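Local coordinates for cystalysin (Treponema denticola, PDB 1C7N), which is a pyridoxal-5'-phosphate-binding protein of the class I and II aminotransferase family, with the cofactor held at the large mixed sheet of the chain, at residues G97-V102 with P121-F126; E108-G113 with M199-E204; V116-I119 with P125-M128. All coordinates share one frame; numbering follows the deposited sequence.

Interaction 1: residues G97-V102 with P121-F126; sequences GVVPAV and PVYYPF. With PLP (pyridoxal-5'-phosphate), chain I.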
loop_
_atom_site.group_PDB
_atom_site.type_symbol
_atom_site.label_atom_id
_atom_site.label_comp_id
_atom_site.label_asym_id
_atom_site.label_seq_id
_atom_site.Cartn_x
_atom_site.Cartn_y
_atom_site.Cartn_z
ATOM N N GLY A 97 -2.057 6.085 -0.744
ATOM C CA GLY A 97 -1.728 7.325 -0.071
ATOM C C GLY A 97 -1.241 8.407 -1.010
ATOM O O GLY A 97 -0.643 8.135 -2.049
ATOM N N VAL A 98 -1.497 9.652 -0.628
ATOM C CA VAL A 98 -1.095 10.796 -1.423
ATOM C C VAL A 98 0.405 11.065 -1.361
ATOM O O VAL A 98 1.012 11.398 -2.376
ATOM C CB VAL A 98 -1.864 12.057 -0.975
ATOM C CG1 VAL A 98 -1.344 13.288 -1.711
ATOM C CG2 VAL A 98 -3.346 11.866 -1.247
ATOM N N VAL A 99 1.012 10.927 -0.185
ATOM C CA VAL A 99 2.443 11.180 -0.075
ATOM C C VAL A 99 3.232 10.299 -1.038
ATOM O O VAL A 99 4.097 10.789 -1.761
ATOM C CB VAL A 99 2.950 10.981 1.369
ATOM C CG1 VAL A 99 4.466 11.157 1.421
ATOM C CG2 VAL A 99 2.269 11.993 2.294
ATOM N N PRO A 100 2.950 8.984 -1.065
ATOM C CA PRO A 100 3.700 8.134 -1.997
ATOM C C PRO A 100 3.484 8.596 -3.443
ATOM O O PRO A 100 4.384 8.497 -4.282
ATOM C CB PRO A 100 3.124 6.744 -1.738
ATOM C CG PRO A 100 2.797 6.795 -0.275
ATOM C CD PRO A 100 2.152 8.167 -0.135
ATOM N N ALA A 101 2.286 9.101 -3.731
ATOM C CA ALA A 101 1.980 9.574 -5.075
ATOM C C ALA A 101 2.815 10.813 -5.381
ATOM O O ALA A 101 3.289 10.987 -6.507
ATOM C CB ALA A 101 0.502 9.890 -5.200
ATOM N N VAL A 102 3.001 11.670 -4.380
ATOM C CA VAL A 102 3.802 12.874 -4.569
ATOM C C VAL A 102 5.265 12.484 -4.788
ATOM O O VAL A 102 5.921 12.994 -5.698
ATOM C CB VAL A 102 3.689 13.825 -3.355
ATOM C CG1 VAL A 102 4.675 14.977 -3.501
ATOM C CG2 VAL A 102 2.264 14.360 -3.252
ATOM N N PRO A 121 4.574 28.589 4.525
ATOM C CA PRO A 121 4.779 27.266 5.131
ATOM C C PRO A 121 3.746 26.284 4.600
ATOM O O PRO A 121 2.722 26.696 4.056
ATOM C CB PRO A 121 4.615 27.544 6.622
ATOM C CG PRO A 121 3.606 28.657 6.635
ATOM C CD PRO A 121 4.139 29.559 5.541
ATOM N N VAL A 122 3.995 24.988 4.763
ATOM C CA VAL A 122 3.058 24.000 4.240
ATOM C C VAL A 122 3.324 22.579 4.737
ATOM O O VAL A 122 4.413 22.279 5.240
ATOM C CB VAL A 122 3.110 24.005 2.688
ATOM C CG1 VAL A 122 4.436 23.434 2.213
ATOM C CG2 VAL A 122 1.938 23.239 2.105
ATOM N N TYR A 123 2.309 21.726 4.593
ATOM C CA TYR A 123 2.358 20.305 4.961
ATOM C C TYR A 123 3.794 19.805 4.748
ATOM O O TYR A 123 4.257 19.708 3.615
ATOM C CB TYR A 123 1.370 19.563 4.061
ATOM C CG TYR A 123 1.293 18.068 4.229
ATOM C CD1 TYR A 123 0.875 17.497 5.427
ATOM C CD2 TYR A 123 1.583 17.224 3.161
ATOM C CE1 TYR A 123 0.742 16.113 5.553
ATOM C CE2 TYR A 123 1.456 15.849 3.272
ATOM C CZ TYR A 123 1.034 15.297 4.464
ATOM O OH TYR A 123 0.899 13.930 4.554
ATOM N N TYR A 124 4.487 19.484 5.839
ATOM C CA TYR A 124 5.893 19.077 5.778
ATOM C C TYR A 124 6.344 17.947 4.844
ATOM O O TYR A 124 7.456 17.994 4.328
ATOM C CB TYR A 124 6.432 18.843 7.201
ATOM C CG TYR A 124 5.731 17.779 8.013
ATOM C CD1 TYR A 124 6.136 16.443 7.952
ATOM C CD2 TYR A 124 4.666 18.111 8.853
ATOM C CE1 TYR A 124 5.497 15.465 8.711
ATOM C CE2 TYR A 124 4.022 17.143 9.613
ATOM C CZ TYR A 124 4.443 15.824 9.538
ATOM O OH TYR A 124 3.811 14.871 10.307
ATOM N N PRO A 125 5.506 16.925 4.607
ATOM C CA PRO A 125 5.967 15.865 3.700
ATOM C C PRO A 125 6.335 16.393 2.309
ATOM O O PRO A 125 7.028 15.714 1.544
ATOM C CB PRO A 125 4.783 14.907 3.664
ATOM C CG PRO A 125 4.244 15.025 5.050
ATOM C CD PRO A 125 4.259 16.522 5.280
ATOM N N PHE A 126 5.861 17.591 1.975
ATOM C CA PHE A 126 6.182 18.191 0.682
ATOM C C PHE A 126 7.688 18.405 0.607
ATOM O O PHE A 126 8.319 18.088 -0.399
ATOM C CB PHE A 126 5.485 19.546 0.504
ATOM C CG PHE A 126 4.082 19.453 -0.038
ATOM C CD1 PHE A 126 3.401 20.608 -0.416
ATOM C CD2 PHE A 126 3.444 18.225 -0.170
ATOM C CE1 PHE A 126 2.106 20.542 -0.917
ATOM C CE2 PHE A 126 2.146 18.148 -0.671
ATOM C CZ PHE A 126 1.477 19.309 -1.045
HETATM N N1 PLP I . -1.511 15.931 1.683
HETATM C C2 PLP I . -1.844 16.854 2.693
HETATM C C2A PLP I . -1.745 18.313 2.288
HETATM C C3 PLP I . -2.332 16.288 3.953
HETATM O O3 PLP I . -2.522 17.206 4.902
HETATM C C4 PLP I . -2.490 14.887 4.076
HETATM C C4A PLP I . -3.065 14.288 5.280
HETATM C C5 PLP I . -2.131 14.024 2.907
HETATM C C6 PLP I . -1.629 14.565 1.759
HETATM C C5A PLP I . -2.659 12.593 2.951
HETATM O O4P PLP I . -1.846 11.494 2.833
HETATM P P PLP I . -2.680 10.099 2.799
HETATM O O1P PLP I . -1.627 9.112 3.027
HETATM O O2P PLP I . -3.309 9.961 1.425
HETATM O O3P PLP I . -3.698 10.079 3.855
#
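In the pyridoxal-5'-phosphate pocket, V99 from the first turn of helix 98-109 meets Y123 from the loop ahead of helix 125-131, and the cofactor lies beside both segments. The V99 methyl CG2 comes in at the edge of the phenol ring, near its plane, and stands 3.3 Å from Y123 OH. The same methyl rests 4.1 Å from P125 CB, so a single branch of V99 spans both partners. Y123 carries CG anti to its own nitrogen (chi1 178°), which lays the ring along the pyridine: Y123 CE2 is 3.4 Å from PLP N1, and PLP C2 sits over the centre of the ring face. P125 CD closes the opposite face, 3.2 Å above the plane, so the phenol is sandwiched between cofactor and proline. One residue before V99, V98 N donates to PLP O2P at 2.8 Å with an N-H...O angle of 161°, a backbone grip on the phosphate at the N-terminal end of the helix, whose dipole probably favours the anion. G97, at a positive phi (109°), brings its CA to 3.4 Å from PLP O2P. Behind the pocket, V98 and V102 pack on F233 of strand 230-234, while V102 and F126 both reach L169 of strand 165-171, seating the two helix starts against the central sheet.

Interaction 2: residues E108-G113 with M199-E204; sequences EFTKPG and MLWSDE. With PLP (pyridoxal-5'-phosphate), chain I.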
loop_
_atom_site.group_PDB
_atom_site.type_symbol
_atom_site.label_atom_id
_atom_site.label_comp_id
_atom_site.label_asym_id
_atom_site.label_seq_id
_atom_site.Cartn_x
_atom_site.Cartn_y
_atom_site.Cartn_z
ATOM N N GLU A 108 9.459 10.586 -11.096
ATOM C CA GLU A 108 9.251 10.450 -12.534
ATOM C C GLU A 108 9.407 11.688 -13.414
ATOM O O GLU A 108 10.010 11.608 -14.481
ATOM C CB GLU A 108 7.870 9.828 -12.781
ATOM C CG GLU A 108 7.494 9.637 -14.245
ATOM C CD GLU A 108 8.521 8.828 -15.019
ATOM O OE1 GLU A 108 9.072 7.862 -14.451
ATOM O OE2 GLU A 108 8.767 9.150 -16.199
ATOM N N PHE A 109 8.885 12.831 -12.983
ATOM C CA PHE A 109 8.959 14.019 -13.821
ATOM C C PHE A 109 10.065 15.040 -13.562
ATOM O O PHE A 109 10.040 16.138 -14.117
ATOM C CB PHE A 109 7.589 14.700 -13.840
ATOM C CG PHE A 109 6.484 13.791 -14.293
ATOM C CD1 PHE A 109 5.786 13.009 -13.378
ATOM C CD2 PHE A 109 6.191 13.654 -15.645
ATOM C CE1 PHE A 109 4.815 12.101 -13.801
ATOM C CE2 PHE A 109 5.222 12.746 -16.081
ATOM C CZ PHE A 109 4.535 11.968 -15.157
ATOM N N THR A 110 11.032 14.681 -12.727
ATOM C CA THR A 110 12.166 15.559 -12.452
ATOM C C THR A 110 13.400 14.688 -12.260
ATOM O O THR A 110 13.294 13.472 -12.123
ATOM C CB THR A 110 11.979 16.418 -11.174
ATOM O OG1 THR A 110 11.955 15.571 -10.020
ATOM C CG2 THR A 110 10.689 17.222 -11.248
ATOM N N LYS A 111 14.568 15.317 -12.261
ATOM C CA LYS A 111 15.825 14.605 -12.077
ATOM C C LYS A 111 16.580 15.295 -10.948
ATOM O O LYS A 111 16.290 16.446 -10.618
ATOM C CB LYS A 111 16.652 14.661 -13.362
ATOM C CG LYS A 111 16.943 16.081 -13.840
ATOM C CD LYS A 111 17.874 16.091 -15.048
ATOM C CE LYS A 111 18.069 17.499 -15.598
ATOM N NZ LYS A 111 18.670 18.433 -14.603
ATOM N N PRO A 112 17.550 14.603 -10.330
ATOM C CA PRO A 112 18.290 15.249 -9.245
ATOM C C PRO A 112 18.799 16.612 -9.708
ATOM O O PRO A 112 19.246 16.761 -10.847
ATOM C CB PRO A 112 19.417 14.258 -8.968
ATOM C CG PRO A 112 18.754 12.934 -9.233
ATOM C CD PRO A 112 17.992 13.210 -10.518
ATOM N N GLY A 113 18.711 17.607 -8.833
ATOM C CA GLY A 113 19.161 18.936 -9.195
ATOM C C GLY A 113 18.021 19.821 -9.659
ATOM O O GLY A 113 18.095 21.044 -9.539
ATOM N N MET A 199 4.901 22.101 -14.614
ATOM C CA MET A 199 3.855 21.102 -14.583
ATOM C C MET A 199 3.071 21.495 -13.335
ATOM O O MET A 199 3.581 22.255 -12.514
ATOM C CB MET A 199 4.492 19.722 -14.417
ATOM C CG MET A 199 3.608 18.565 -14.801
ATOM S SD MET A 199 4.580 17.054 -14.937
ATOM C CE MET A 199 3.274 15.834 -14.925
ATOM N N LEU A 200 1.842 21.016 -13.188
ATOM C CA LEU A 200 1.064 21.345 -11.995
ATOM C C LEU A 200 0.683 20.098 -11.206
ATOM O O LEU A 200 -0.017 19.222 -11.717
ATOM C CB LEU A 200 -0.216 22.111 -12.356
ATOM C CG LEU A 200 -1.140 22.380 -11.158
ATOM C CD1 LEU A 200 -0.451 23.325 -10.173
ATOM C CD2 LEU A 200 -2.448 22.976 -11.628
ATOM N N TRP A 201 1.154 20.023 -9.964
ATOM C CA TRP A 201 0.840 18.904 -9.084
ATOM C C TRP A 201 -0.012 19.500 -7.966
ATOM O O TRP A 201 0.516 20.086 -7.023
ATOM C CB TRP A 201 2.113 18.290 -8.490
ATOM C CG TRP A 201 3.152 17.883 -9.502
ATOM C CD1 TRP A 201 2.957 17.620 -10.832
ATOM C CD2 TRP A 201 4.547 17.673 -9.254
ATOM N NE1 TRP A 201 4.144 17.262 -11.424
ATOM C CE2 TRP A 201 5.137 17.287 -10.480
ATOM C CE3 TRP A 201 5.358 17.775 -8.115
ATOM C CZ2 TRP A 201 6.496 17.003 -10.598
ATOM C CZ3 TRP A 201 6.711 17.494 -8.230
ATOM C CH2 TRP A 201 7.268 17.112 -9.465
ATOM N N SER A 202 -1.327 19.348 -8.080
ATOM C CA SER A 202 -2.257 19.902 -7.104
ATOM C C SER A 202 -2.791 18.893 -6.090
ATOM O O SER A 202 -3.539 17.972 -6.443
ATOM C CB SER A 202 -3.425 20.561 -7.837
ATOM O OG SER A 202 -4.224 21.314 -6.947
ATOM N N ASP A 203 -2.398 19.076 -4.829
ATOM C CA ASP A 203 -2.831 18.203 -3.741
ATOM C C ASP A 203 -4.106 18.793 -3.151
ATOM O O ASP A 203 -4.073 19.806 -2.447
ATOM C CB ASP A 203 -1.732 18.105 -2.674
ATOM C CG ASP A 203 -2.088 17.162 -1.529
ATOM O OD1 ASP A 203 -1.176 16.817 -0.736
ATOM O OD2 ASP A 203 -3.271 16.771 -1.404
ATOM N N GLU A 204 -5.233 18.161 -3.455
ATOM C CA GLU A 204 -6.519 18.643 -2.974
ATOM C C GLU A 204 -7.196 17.594 -2.093
ATOM O O GLU A 204 -8.416 17.407 -2.148
ATOM C CB GLU A 204 -7.407 19.008 -4.175
ATOM C CG GLU A 204 -6.629 19.732 -5.289
ATOM C CD GLU A 204 -7.506 20.458 -6.297
ATOM O OE1 GLU A 204 -8.712 20.147 -6.397
ATOM O OE2 GLU A 204 -6.980 21.342 -7.007
HETATM N N1 PLP I . -1.511 15.931 1.683
HETATM C C2 PLP I . -1.844 16.854 2.693
HETATM C C2A PLP I . -1.745 18.313 2.288
HETATM C C3 PLP I . -2.332 16.288 3.953
HETATM O O3 PLP I . -2.522 17.206 4.902
HETATM C C4 PLP I . -2.490 14.887 4.076
HETATM C C4A PLP I . -3.065 14.288 5.280
HETATM C C5 PLP I . -2.131 14.024 2.907
HETATM C C6 PLP I . -1.629 14.565 1.759
HETATM C C5A PLP I . -2.659 12.593 2.951
HETATM O O4P PLP I . -1.846 11.494 2.833
HETATM P P PLP I . -2.680 10.099 2.799
HETATM O O1P PLP I . -1.627 9.112 3.027
HETATM O O2P PLP I . -3.309 9.961 1.425
HETATM O O3P PLP I . -3.698 10.079 3.855
#
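D203 OD1 lies 2.6 Å from PLP N1, the shortest polar approach here, made from the far end of strand 199-203; the other carboxylate oxygen, OD2, accepts from the backbone N of I205, which helps to fix how the carboxylate is turned. At the start of the same strand the contact with 108-113 is made by M199 and W201, which meet F109 and T110 near the C-terminal end of helix 98-109. The M199 methyl CE sits over the centre of the F109 ring, 3.7 Å from its centroid and 11° off the normal, a CH-pi contact. M199 SD follows obliquely, 4.3 Å from that centroid, which makes the pair a Met-aromatic contact as well. An extended side chain, with chi1 -161° and the later torsions also near trans, carries the methyl that far from the strand. E108 CG lies against the other face of the phenyl ring, toward its rim. W201 presents the edge of its indole: CZ2 is 4.1 Å from F109 CB, and CH2 is 3.9 Å from T110 CG2. Its NE1 makes a weak hydrogen bond of 3.5 Å to M199 SD, which lies in the indole plane. T110 turns its polar end elsewhere, with OG1 hydrogen-bonded to V106 O of helix 98-109. The sulfur therefore has two roles, weak acceptor for the indole and neighbour of the phenyl ring, and the join between helix end and strand rests on dispersion and polarisable groups, with no hydrogen bond between the segments.

Interaction 3: residues V116-I119 with P125-M128; sequences VIII and PFFM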
loop_
_atom_site.group_PDB
_atom_site.type_symbol
_atom_site.label_atom_id
_atom_site.label_comp_id
_atom_site.label_asym_id
_atom_site.label_seq_id
_atom_site.Cartn_x
_atom_site.Cartn_y
_atom_site.Cartn_z
ATOM N N VAL A 116 11.650 22.213 -7.580
ATOM C CA VAL A 116 10.208 22.017 -7.451
ATOM C C VAL A 116 9.699 23.146 -6.559
ATOM O O VAL A 116 10.190 23.338 -5.445
ATOM C CB VAL A 116 9.856 20.669 -6.793
ATOM C CG1 VAL A 116 8.350 20.593 -6.547
ATOM C CG2 VAL A 116 10.293 19.526 -7.690
ATOM N N ILE A 117 8.718 23.890 -7.056
ATOM C CA ILE A 117 8.165 25.016 -6.317
ATOM C C ILE A 117 7.001 24.651 -5.405
ATOM O O ILE A 117 6.049 23.984 -5.822
ATOM C CB ILE A 117 7.706 26.126 -7.281
ATOM C CG1 ILE A 117 8.915 26.667 -8.052
ATOM C CG2 ILE A 117 7.019 27.246 -6.507
ATOM C CD1 ILE A 117 8.546 27.575 -9.203
ATOM N N ILE A 118 7.102 25.093 -4.155
ATOM C CA ILE A 118 6.070 24.873 -3.150
ATOM C C ILE A 118 5.795 26.207 -2.458
ATOM O O ILE A 118 6.688 27.050 -2.326
ATOM C CB ILE A 118 6.506 23.853 -2.075
ATOM C CG1 ILE A 118 7.811 24.312 -1.417
ATOM C CG2 ILE A 118 6.635 22.458 -2.693
ATOM C CD1 ILE A 118 8.148 23.560 -0.153
ATOM N N ILE A 119 4.552 26.393 -2.031
ATOM C CA ILE A 119 4.144 27.609 -1.344
ATOM C C ILE A 119 4.169 27.300 0.153
ATOM O O ILE A 119 3.427 26.443 0.637
ATOM C CB ILE A 119 2.741 28.042 -1.826
ATOM C CG1 ILE A 119 2.809 28.354 -3.329
ATOM C CG2 ILE A 119 2.261 29.250 -1.049
ATOM C CD1 ILE A 119 1.494 28.752 -3.953
ATOM N N PRO A 125 5.506 16.925 4.607
ATOM C CA PRO A 125 5.967 15.865 3.700
ATOM C C PRO A 125 6.335 16.393 2.309
ATOM O O PRO A 125 7.028 15.714 1.544
ATOM C CB PRO A 125 4.783 14.907 3.664
ATOM C CG PRO A 125 4.244 15.025 5.050
ATOM C CD PRO A 125 4.259 16.522 5.280
ATOM N N PHE A 126 5.861 17.591 1.975
ATOM C CA PHE A 126 6.182 18.191 0.682
ATOM C C PHE A 126 7.688 18.405 0.607
ATOM O O PHE A 126 8.319 18.088 -0.399
ATOM C CB PHE A 126 5.485 19.546 0.504
ATOM C CG PHE A 126 4.082 19.453 -0.038
ATOM C CD1 PHE A 126 3.401 20.608 -0.416
ATOM C CD2 PHE A 126 3.444 18.225 -0.170
ATOM C CE1 PHE A 126 2.106 20.542 -0.917
ATOM C CE2 PHE A 126 2.146 18.148 -0.671
ATOM C CZ PHE A 126 1.477 19.309 -1.045
ATOM N N PHE A 127 8.254 18.955 1.677
ATOM C CA PHE A 127 9.689 19.208 1.732
ATOM C C PHE A 127 10.452 17.904 1.542
ATOM O O PHE A 127 11.403 17.827 0.766
ATOM C CB PHE A 127 10.083 19.813 3.086
ATOM C CG PHE A 127 9.515 21.181 3.338
ATOM C CD1 PHE A 127 8.158 21.353 3.591
ATOM C CD2 PHE A 127 10.344 22.297 3.347
ATOM C CE1 PHE A 127 7.633 22.618 3.853
ATOM C CE2 PHE A 127 9.832 23.568 3.606
ATOM C CZ PHE A 127 8.472 23.728 3.861
ATOM N N MET A 128 10.019 16.882 2.269
ATOM C CA MET A 128 10.650 15.572 2.228
ATOM C C MET A 128 10.638 14.944 0.835
ATOM O O MET A 128 11.664 14.458 0.361
ATOM C CB MET A 128 9.955 14.643 3.228
ATOM C CG MET A 128 9.952 15.173 4.660
ATOM S SD MET A 128 8.866 14.238 5.761
ATOM C CE MET A 128 9.694 12.650 5.781
#
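Strand 115-118 and the first turn of helix 125-131 come closest at I118 and F126, with their CA atoms 7.7 Å apart and no hydrogen bond between the segments. They are the first two elements of a beta-alpha-beta unit that is completed by strand 136-139, the parallel neighbour of 115-118 at the edge of the main sheet. I118 carries the whole strand side of the contact and divides its branches between two phenylalanines. I118 CG2 approaches the F126 ring obliquely, 4.4 Å from F126 CD1. The longer branch turns the other way: with chi1 56°, CG1 is set between the backbone N and the carbonyl carbon, and chi2 of 167° extends CD1 toward F127. The CB of F127 leaves the helix facing away from the strand, yet its ring swings back to receive the isoleucine, the two side chains crossing at about a right angle. Around this buried contact, I137 of strand 136-139 touches both I118 and F127, and I118 also touches L169 of strand 165-171, so the helix start is seated over three neighbouring strands. I118 CD1 stands over the middle of the F127 ring in a CH-pi contact, 4.0 Å from the centroid and 9° off the normal.

In the fold
The three contacts gather on the seven-stranded mixed sheet of this PLP-binding family, their centres about 8 Å (interactions 1 and 3), 10 Å (2 and 3) and 12 Å (1 and 2) apart. Interactions 1 and 2 use the two ends of helix 98-109, and interactions 1 and 3 share P125 and F126 on helix 125-131. Along the chain the segments of 1 and 2 alternate, whereas interaction 3 is nested inside the loop closed by interaction 2. F126 CE2 packs 3.6 Å from D203 OD1, and W201 CZ3 lies 3.9 Å from V116 CG1. Packing thus runs continuously from the cofactor into the sheet.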